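Iota-carrageenase (Alteromonas sp., PDB 1H80) hydrolyses the beta-1,4 linkages inside iota-carrageenan, a sulfated galactan of red algal cell walls, with inversion of anomeric configuration. Local coordinates at residues I202-L207 with R233-D238; A247-G252 with V261-V266; R44-I49 with I70-N75. All coordinates share one frame; numbering follows the deposited sequence.

Overall arrangement
All three interactions belong to one parallel beta-helix. Interactions 1 and 2 are neighbours, their centres about 9 Å apart: D238 and A237 of the first reach T264 and Q262 of the second through probable hydrogen bonds, because strands 231-243 and 261-269 lie side by side. Interaction 1 joins successive coils along a wall, mainly by backbone bonds, with an apolar inner face and an outer one mixing apolar and charged side chains. Interaction 2 spans the interior between two walls and is wholly buried and apolar. Interaction 3, centred about 26 Å from interaction 1 and 33 Å from interaction 2, packs helix 39-50 on an early coil, combining an apolar inner side with a polar outer edge.

Interaction 1 of 3, residues I202-L207 with R233-D238; sequences ILFRNL and RNIFAD
The ring of F204 lays its edge against I235, with CE2 3.6 Å from CG2 of I235 and that methyl in the plane of the ring, while CG2 of I202 from its own strand covers one face. This is a parallel beta-helix, in which strands 202-205 and 235-238 are equivalent strands of successive coils, running 14° apart in the same direction. F204 sits with CG anti to its carbonyl carbon (chi1 -67°), which brings one ring face over I202 CG2 and turns an edge to I235. I202, F204, I235 and A237 share the face turned into the helix, where I194 and I179 also pack on F204; bulky and small apolar residues suit this closed interior. CB of A237 rests 4.2 Å from CB of F204, a short side chain beside a large one.

The backbones are stitched by N-H to C=O bonds in parallel register. F204 is held through both its N-H and its C=O: its N donates to F236 O at 2.8 Å, and its O accepts D238 N, also at 2.8 Å. At the corner, N206 N reaches D238 O at 2.9 Å. N206 and N234 turn the corners with positive phi, a conformation asparagine tolerates well, and the N206 amide oxygen accepts a bond from R241.

L203, R205, F236 and D238 occupy the other face. CD1 of L203 meets CB of F236, the side chains crossing at about a right angle. R205 is not paired directly with D238: its guanidinium makes salt bridges to E180 and D8, and D238 OD1 bonds T264. What links the two is a water 3.2 Å from R205 NH1, at the guanidinium edge, which gives D238 OD2 only a weak bond.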
loop_
_atom_site.group_PDB
_atom_site.type_symbol
_atom_site.label_atom_id
_atom_site.label_comp_id
_atom_site.label_asym_id
_atom_site.label_seq_id
_atom_site.Cartn_x
_atom_site.Cartn_y
_atom_site.Cartn_z
ATOM N N ILE A 202 -0.507 -0.649 -14.312
ATOM C CA ILE A 202 -0.710 -1.703 -13.333
ATOM C C ILE A 202 -2.185 -1.719 -12.965
ATOM O O ILE A 202 -2.822 -0.665 -12.873
ATOM C CB ILE A 202 0.102 -1.451 -12.040
ATOM C CG1 ILE A 202 1.583 -1.235 -12.371
ATOM C CG2 ILE A 202 -0.086 -2.615 -11.074
ATOM C CD1 ILE A 202 2.263 -2.421 -13.027
ATOM N N LEU A 203 -2.731 -2.915 -12.789
ATOM C CA LEU A 203 -4.119 -3.074 -12.388
ATOM C C LEU A 203 -4.119 -3.651 -10.981
ATOM O O LEU A 203 -3.509 -4.690 -10.736
ATOM C CB LEU A 203 -4.861 -4.027 -13.334
ATOM C CG LEU A 203 -6.238 -4.491 -12.835
ATOM C CD1 LEU A 203 -7.178 -3.300 -12.702
ATOM C CD2 LEU A 203 -6.814 -5.516 -13.800
ATOM N N PHE A 204 -4.771 -2.947 -10.059
ATOM C CA PHE A 204 -4.897 -3.377 -8.664
ATOM C C PHE A 204 -6.362 -3.760 -8.520
ATOM O O PHE A 204 -7.249 -2.946 -8.781
ATOM C CB PHE A 204 -4.564 -2.223 -7.718
ATOM C CG PHE A 204 -3.128 -1.797 -7.771
ATOM C CD1 PHE A 204 -2.153 -2.521 -7.094
ATOM C CD2 PHE A 204 -2.745 -0.679 -8.502
ATOM C CE1 PHE A 204 -0.816 -2.138 -7.142
ATOM C CE2 PHE A 204 -1.407 -0.284 -8.558
ATOM C CZ PHE A 204 -0.441 -1.017 -7.876
ATOM N N ARG A 205 -6.631 -4.989 -8.106
ATOM C CA ARG A 205 -8.018 -5.428 -8.017
ATOM C C ARG A 205 -8.316 -6.364 -6.854
ATOM O O ARG A 205 -7.534 -7.255 -6.547
ATOM C CB ARG A 205 -8.396 -6.099 -9.343
ATOM C CG ARG A 205 -9.800 -6.672 -9.433
ATOM C CD ARG A 205 -10.080 -7.138 -10.867
ATOM N NE ARG A 205 -9.143 -8.167 -11.315
ATOM C CZ ARG A 205 -8.942 -8.493 -12.591
ATOM N NH1 ARG A 205 -9.607 -7.866 -13.550
ATOM N NH2 ARG A 205 -8.084 -9.451 -12.909
ATOM N N ASN A 206 -9.463 -6.143 -6.217
ATOM C CA ASN A 206 -9.903 -6.965 -5.097
ATOM C C ASN A 206 -8.829 -7.039 -4.025
ATOM O O ASN A 206 -8.268 -8.102 -3.747
ATOM C CB ASN A 206 -10.256 -8.372 -5.583
ATOM C CG ASN A 206 -11.031 -9.163 -4.550
ATOM O OD1 ASN A 206 -11.187 -8.729 -3.408
ATOM N ND2 ASN A 206 -11.521 -10.333 -4.946
ATOM N N LEU A 207 -8.550 -5.886 -3.430
ATOM C CA LEU A 207 -7.548 -5.772 -2.379
ATOM C C LEU A 207 -8.252 -5.256 -1.137
ATOM O O LEU A 207 -9.078 -4.350 -1.221
ATOM C CB LEU A 207 -6.458 -4.794 -2.808
ATOM C CG LEU A 207 -5.743 -5.152 -4.111
ATOM C CD1 LEU A 207 -4.736 -4.058 -4.444
ATOM C CD2 LEU A 207 -5.045 -6.506 -3.978
ATOM N N ARG A 233 1.787 6.112 -13.366
ATOM C CA ARG A 233 0.979 6.579 -14.485
ATOM C C ARG A 233 0.136 5.441 -15.026
ATOM O O ARG A 233 0.558 4.285 -15.002
ATOM C CB ARG A 233 1.874 7.080 -15.619
ATOM C CG ARG A 233 2.602 8.385 -15.361
ATOM C CD ARG A 233 3.877 8.423 -16.188
ATOM N NE ARG A 233 4.759 7.347 -15.755
ATOM C CZ ARG A 233 5.455 7.372 -14.624
ATOM N NH1 ARG A 233 5.386 8.432 -13.826
ATOM N NH2 ARG A 233 6.178 6.321 -14.266
ATOM N N ASN A 234 -1.047 5.783 -15.524
ATOM C CA ASN A 234 -1.953 4.810 -16.109
ATOM C C ASN A 234 -2.198 3.637 -15.182
ATOM O O ASN A 234 -1.987 2.473 -15.533
ATOM C CB ASN A 234 -1.391 4.344 -17.448
ATOM C CG ASN A 234 -1.132 5.503 -18.387
ATOM O OD1 ASN A 234 -2.034 6.293 -18.674
ATOM N ND2 ASN A 234 0.101 5.622 -18.864
ATOM N N ILE A 235 -2.653 3.971 -13.984
ATOM C CA ILE A 235 -2.950 2.981 -12.970
ATOM C C ILE A 235 -4.453 2.763 -12.930
ATOM O O ILE A 235 -5.233 3.709 -13.062
ATOM C CB ILE A 235 -2.481 3.463 -11.580
ATOM C CG1 ILE A 235 -0.977 3.741 -11.606
ATOM C CG2 ILE A 235 -2.843 2.436 -10.517
ATOM C CD1 ILE A 235 -0.121 2.550 -12.028
ATOM N N PHE A 236 -4.855 1.509 -12.774
ATOM C CA PHE A 236 -6.261 1.162 -12.686
ATOM C C PHE A 236 -6.473 0.342 -11.433
ATOM O O PHE A 236 -5.661 -0.511 -11.097
ATOM C CB PHE A 236 -6.712 0.360 -13.909
ATOM C CG PHE A 236 -6.761 1.169 -15.168
ATOM C CD1 PHE A 236 -5.598 1.456 -15.874
ATOM C CD2 PHE A 236 -7.970 1.675 -15.628
ATOM C CE1 PHE A 236 -5.640 2.242 -17.025
ATOM C CE2 PHE A 236 -8.024 2.463 -16.777
ATOM C CZ PHE A 236 -6.855 2.745 -17.474
ATOM N N ALA A 237 -7.564 0.620 -10.738
ATOM C CA ALA A 237 -7.875 -0.100 -9.518
ATOM C C ALA A 237 -9.357 -0.383 -9.482
ATOM O O ALA A 237 -10.166 0.434 -9.922
ATOM C CB ALA A 237 -7.465 0.719 -8.303
ATOM N N ASP A 238 -9.708 -1.549 -8.959
ATOM C CA ASP A 238 -11.101 -1.950 -8.869
ATOM C C ASP A 238 -11.317 -2.806 -7.632
ATOM O O ASP A 238 -10.542 -3.722 -7.357
ATOM C CB ASP A 238 -11.495 -2.734 -10.121
ATOM C CG ASP A 238 -12.925 -3.218 -10.080
ATOM O OD1 ASP A 238 -13.831 -2.391 -9.829
ATOM O OD2 ASP A 238 -13.147 -4.426 -10.311
HETATM O O HOH W 1 -11.553 -5.307 -13.136
#

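Interaction 2 of 3, residues A247-G252 with V261-V266; sequences AAVMFG and VQVTNV
F251 and V261 approach from opposite directions, the phenyl ring reaching across with its edge rather than its face. CE2 of F251 lies 3.8 Å from CG1 of V261, and CB of that valine is also in the ring plane, so the branched side chain sits against the rim. The ring's CZ is 4.3 Å from CG2 of V263, a looser touch. CB of F251 points at segment 261-266 and the ring continues across, where F348 meets it edge to face.

V249 and V266 instead cross at about a right angle. CG2 of V249 comes within 3.9 Å of CG2 of V266, and the same methyl lies 4.1 Å from CG1 of V263, so one methyl of V249 meets two valines that lie side by side. The contact lies in the interior of the parallel beta-helix, between two of its walls: strand 250-252 belongs to one parallel sheet and strand 261-266 to another, and their side chains close the space between. Their backbones are too far apart for mutual hydrogen bonds; the CA atoms of F251 and V261 are 9.8 Å apart, a gap that the long aromatic side chain spans. Branched valines suit these inward positions, as they favour extended backbone and fill space compactly.

Where the chain turns a corner at A248 the walls converge, and a mere methyl suffices: CB of A248 touches CG1 of V266 at 3.6 Å.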
loop_
_atom_site.group_PDB
_atom_site.type_symbol
_atom_site.label_atom_id
_atom_site.label_comp_id
_atom_site.label_asym_id
_atom_site.label_seq_id
_atom_site.Cartn_x
_atom_site.Cartn_y
_atom_site.Cartn_z
ATOM N N ALA A 247 -7.792 4.464 5.310
ATOM C CA ALA A 247 -8.549 4.610 4.075
ATOM C C ALA A 247 -8.290 3.424 3.164
ATOM O O ALA A 247 -7.308 2.707 3.332
ATOM C CB ALA A 247 -8.138 5.889 3.364
ATOM N N ALA A 248 -9.181 3.220 2.202
ATOM C CA ALA A 248 -9.024 2.129 1.252
ATOM C C ALA A 248 -8.071 2.601 0.168
ATOM O O ALA A 248 -7.168 1.882 -0.247
ATOM C CB ALA A 248 -10.371 1.772 0.641
ATOM N N VAL A 249 -8.285 3.830 -0.279
ATOM C CA VAL A 249 -7.465 4.411 -1.327
ATOM C C VAL A 249 -6.955 5.771 -0.891
ATOM O O VAL A 249 -7.716 6.600 -0.403
ATOM C CB VAL A 249 -8.278 4.582 -2.618
ATOM C CG1 VAL A 249 -7.423 5.255 -3.679
ATOM C CG2 VAL A 249 -8.769 3.226 -3.107
ATOM N N MET A 250 -5.661 6.001 -1.071
ATOM C CA MET A 250 -5.082 7.276 -0.688
ATOM C C MET A 250 -4.106 7.802 -1.727
ATOM O O MET A 250 -3.318 7.046 -2.296
ATOM C CB MET A 250 -4.391 7.147 0.671
ATOM C CG MET A 250 -3.647 8.392 1.111
ATOM S SD MET A 250 -1.924 8.342 0.597
ATOM C CE MET A 250 -1.144 8.073 2.194
ATOM N N PHE A 251 -4.183 9.106 -1.980
ATOM C CA PHE A 251 -3.303 9.760 -2.935
ATOM C C PHE A 251 -2.454 10.749 -2.152
ATOM O O PHE A 251 -2.982 11.605 -1.441
ATOM C CB PHE A 251 -4.099 10.522 -3.996
ATOM C CG PHE A 251 -4.966 9.650 -4.853
ATOM C CD1 PHE A 251 -6.244 9.290 -4.436
ATOM C CD2 PHE A 251 -4.501 9.182 -6.077
ATOM C CE1 PHE A 251 -7.051 8.479 -5.225
ATOM C CE2 PHE A 251 -5.298 8.369 -6.874
ATOM C CZ PHE A 251 -6.574 8.016 -6.449
ATOM N N GLY A 252 -1.139 10.616 -2.272
ATOM C CA GLY A 252 -0.223 11.510 -1.584
ATOM C C GLY A 252 1.012 11.572 -2.458
ATOM O O GLY A 252 1.946 10.801 -2.260
ATOM N N VAL A 261 -4.909 8.047 -12.889
ATOM C CA VAL A 261 -5.318 6.918 -12.070
ATOM C C VAL A 261 -6.832 6.822 -12.093
ATOM O O VAL A 261 -7.526 7.826 -11.956
ATOM C CB VAL A 261 -4.884 7.090 -10.588
ATOM C CG1 VAL A 261 -5.342 5.883 -9.765
ATOM C CG2 VAL A 261 -3.378 7.256 -10.495
ATOM N N GLN A 262 -7.345 5.615 -12.291
ATOM C CA GLN A 262 -8.782 5.409 -12.273
ATOM C C GLN A 262 -9.081 4.325 -11.259
ATOM O O GLN A 262 -8.483 3.248 -11.292
ATOM C CB GLN A 262 -9.319 4.981 -13.634
ATOM C CG GLN A 262 -10.799 4.633 -13.570
ATOM C CD GLN A 262 -11.369 4.255 -14.914
ATOM O OE1 GLN A 262 -11.596 5.114 -15.766
ATOM N NE2 GLN A 262 -11.596 2.962 -15.117
ATOM N N VAL A 263 -10.005 4.617 -10.356
ATOM C CA VAL A 263 -10.387 3.662 -9.332
ATOM C C VAL A 263 -11.891 3.471 -9.369
ATOM O O VAL A 263 -12.647 4.437 -9.483
ATOM C CB VAL A 263 -9.996 4.154 -7.920
ATOM C CG1 VAL A 263 -10.309 3.078 -6.897
ATOM C CG2 VAL A 263 -8.523 4.509 -7.876
ATOM N N THR A 264 -12.326 2.222 -9.289
ATOM C CA THR A 264 -13.750 1.925 -9.283
ATOM C C THR A 264 -14.059 0.980 -8.135
ATOM O O THR A 264 -13.257 0.108 -7.803
ATOM C CB THR A 264 -14.213 1.263 -10.603
ATOM O OG1 THR A 264 -13.485 0.044 -10.815
ATOM C CG2 THR A 264 -13.990 2.203 -11.779
ATOM N N ASN A 265 -15.216 1.182 -7.518
ATOM C CA ASN A 265 -15.679 0.338 -6.425
ATOM C C ASN A 265 -14.756 0.340 -5.214
ATOM O O ASN A 265 -13.981 -0.592 -4.995
ATOM C CB ASN A 265 -15.885 -1.089 -6.934
ATOM C CG ASN A 265 -16.527 -1.990 -5.902
ATOM O OD1 ASN A 265 -17.018 -1.523 -4.872
ATOM N ND2 ASN A 265 -16.533 -3.289 -6.174
ATOM N N VAL A 266 -14.852 1.403 -4.428
ATOM C CA VAL A 266 -14.054 1.554 -3.220
ATOM C C VAL A 266 -15.005 1.453 -2.043
ATOM O O VAL A 266 -16.056 2.085 -2.035
ATOM C CB VAL A 266 -13.358 2.928 -3.188
ATOM C CG1 VAL A 266 -12.578 3.097 -1.891
ATOM C CG2 VAL A 266 -12.445 3.070 -4.389
#

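Interaction 3 of 3, residues R44-I49 with I70-N75; sequences RAINAI and IQMKSN
OD1 of N47 is gripped by two donors, NZ of K73 at 3.0 Å and NE2 of Q43, one turn earlier on the same helix. The ammonium does not approach in the amide plane: it is tilted 29° from it. The lysine chain runs extended until its last torsion (chi4 53°), which bends NZ onto the oxygen. Lysine works twice here: its first methylenes pack on CG2 of I46 while the later ones run past N47 OD1, and its charge stays at the partly exposed outer side.

Beneath this polar pair I46 points at the segment 70-75 and carries the apolar contact. Its CG2 lies 3.8 Å from CB of K73, and its CD1 meets CG2 of I70, at a tight 3.4 Å, and, at about a right angle to that, SD of M72, at 3.5 Å. A branched residue suits the spot because its two methyl ends serve separate partners. CG2 of I49 abuts the carbonyl oxygen of N75. I46 and I49 both touch V76 as well, so helix 39-50 covers an early coil of the beta-helix, consistent with the capping helix common near the N-terminal end of this fold.

Shortening K73 to an alanine is likely to leave N47 OD1 without its charged donor and to thin the cover over CG2 of I46. Q43 adds a tie by accepting from Q71 N. The helix is thus seated by apolar packing within and fixed on its outer side by directional bonds from amides and an ammonium group.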
loop_
_atom_site.group_PDB
_atom_site.type_symbol
_atom_site.label_atom_id
_atom_site.label_comp_id
_atom_site.label_asym_id
_atom_site.label_seq_id
_atom_site.Cartn_x
_atom_site.Cartn_y
_atom_site.Cartn_z
ATOM N N ARG A 44 16.760 -22.374 -5.896
ATOM C CA ARG A 44 17.255 -23.323 -6.887
ATOM C C ARG A 44 16.163 -23.637 -7.907
ATOM O O ARG A 44 16.440 -23.767 -9.097
ATOM C CB ARG A 44 17.727 -24.617 -6.221
ATOM C CG ARG A 44 19.081 -24.482 -5.539
ATOM C CD ARG A 44 19.618 -25.818 -5.046
ATOM N NE ARG A 44 18.914 -26.312 -3.869
ATOM C CZ ARG A 44 18.088 -27.353 -3.868
ATOM N NH1 ARG A 44 17.853 -28.024 -4.989
ATOM N NH2 ARG A 44 17.498 -27.724 -2.741
ATOM N N ALA A 45 14.925 -23.754 -7.435
ATOM C CA ALA A 45 13.801 -24.049 -8.323
ATOM C C ALA A 45 13.610 -22.909 -9.312
ATOM O O ALA A 45 13.489 -23.123 -10.518
ATOM C CB ALA A 45 12.531 -24.254 -7.509
ATOM N N ILE A 46 13.574 -21.689 -8.787
ATOM C CA ILE A 46 13.412 -20.505 -9.618
ATOM C C ILE A 46 14.532 -20.415 -10.651
ATOM O O ILE A 46 14.284 -20.189 -11.832
ATOM C CB ILE A 46 13.406 -19.236 -8.739
ATOM C CG1 ILE A 46 12.109 -19.191 -7.933
ATOM C CG2 ILE A 46 13.571 -17.989 -9.593
ATOM C CD1 ILE A 46 12.123 -18.159 -6.828
ATOM N N ASN A 47 15.769 -20.600 -10.209
ATOM C CA ASN A 47 16.898 -20.522 -11.122
ATOM C C ASN A 47 16.809 -21.573 -12.224
ATOM O O ASN A 47 17.055 -21.279 -13.394
ATOM C CB ASN A 47 18.213 -20.689 -10.358
ATOM C CG ASN A 47 18.490 -19.536 -9.409
ATOM O OD1 ASN A 47 17.842 -18.493 -9.472
ATOM N ND2 ASN A 47 19.470 -19.720 -8.531
ATOM N N ALA A 48 16.452 -22.796 -11.844
ATOM C CA ALA A 48 16.340 -23.889 -12.802
ATOM C C ALA A 48 15.278 -23.599 -13.854
ATOM O O ALA A 48 15.494 -23.816 -15.045
ATOM C CB ALA A 48 16.008 -25.181 -12.079
ATOM N N ILE A 49 14.135 -23.093 -13.413
ATOM C CA ILE A 49 13.053 -22.795 -14.341
ATOM C C ILE A 49 13.403 -21.634 -15.266
ATOM O O ILE A 49 13.146 -21.693 -16.469
ATOM C CB ILE A 49 11.747 -22.474 -13.580
ATOM C CG1 ILE A 49 11.289 -23.715 -12.812
ATOM C CG2 ILE A 49 10.668 -21.996 -14.559
ATOM C CD1 ILE A 49 10.109 -23.474 -11.904
ATOM N N ILE A 70 14.097 -14.082 -1.383
ATOM C CA ILE A 70 14.050 -14.855 -2.617
ATOM C C ILE A 70 14.129 -13.915 -3.813
ATOM O O ILE A 70 13.450 -12.889 -3.853
ATOM C CB ILE A 70 12.742 -15.663 -2.708
ATOM C CG1 ILE A 70 12.579 -16.536 -1.460
ATOM C CG2 ILE A 70 12.738 -16.509 -3.973
ATOM C CD1 ILE A 70 13.681 -17.552 -1.271
ATOM N N GLN A 71 14.964 -14.266 -4.786
ATOM C CA GLN A 71 15.124 -13.451 -5.983
ATOM C C GLN A 71 14.356 -14.088 -7.129
ATOM O O GLN A 71 14.749 -15.127 -7.647
ATOM C CB GLN A 71 16.603 -13.340 -6.360
ATOM C CG GLN A 71 17.485 -12.795 -5.248
ATOM C CD GLN A 71 17.104 -11.390 -4.834
ATOM O OE1 GLN A 71 17.193 -10.452 -5.627
ATOM N NE2 GLN A 71 16.675 -11.235 -3.586
ATOM N N MET A 72 13.256 -13.463 -7.527
ATOM C CA MET A 72 12.466 -14.001 -8.623
ATOM C C MET A 72 13.191 -13.778 -9.940
ATOM O O MET A 72 14.043 -12.896 -10.053
ATOM C CB MET A 72 11.090 -13.340 -8.639
ATOM C CG MET A 72 10.269 -13.655 -7.392
ATOM S SD MET A 72 10.016 -15.438 -7.174
ATOM C CE MET A 72 9.436 -15.522 -5.478
ATOM N N LYS A 73 12.859 -14.592 -10.935
ATOM C CA LYS A 73 13.488 -14.491 -12.240
ATOM C C LYS A 73 12.476 -14.631 -13.366
ATOM O O LYS A 73 11.354 -15.090 -13.155
ATOM C CB LYS A 73 14.576 -15.558 -12.381
ATOM C CG LYS A 73 15.807 -15.278 -11.532
ATOM C CD LYS A 73 16.913 -16.285 -11.802
ATOM C CE LYS A 73 18.231 -15.827 -11.200
ATOM N NZ LYS A 73 18.095 -15.506 -9.758
ATOM N N SER A 74 12.896 -14.237 -14.561
ATOM C CA SER A 74 12.046 -14.276 -15.739
ATOM C C SER A 74 11.483 -15.638 -16.102
ATOM O O SER A 74 12.133 -16.671 -15.933
ATOM C CB SER A 74 12.804 -13.737 -16.951
ATOM O OG SER A 74 13.197 -12.398 -16.748
ATOM N N ASN A 75 10.260 -15.604 -16.618
ATOM C CA ASN A 75 9.546 -16.779 -17.076
ATOM C C ASN A 75 9.303 -17.846 -16.026
ATOM O O ASN A 75 9.231 -19.032 -16.337
ATOM C CB ASN A 75 10.274 -17.360 -18.287
ATOM C CG ASN A 75 10.380 -16.358 -19.418
ATOM O OD1 ASN A 75 9.370 -15.819 -19.879
ATOM N ND2 ASN A 75 11.601 -16.095 -19.867
#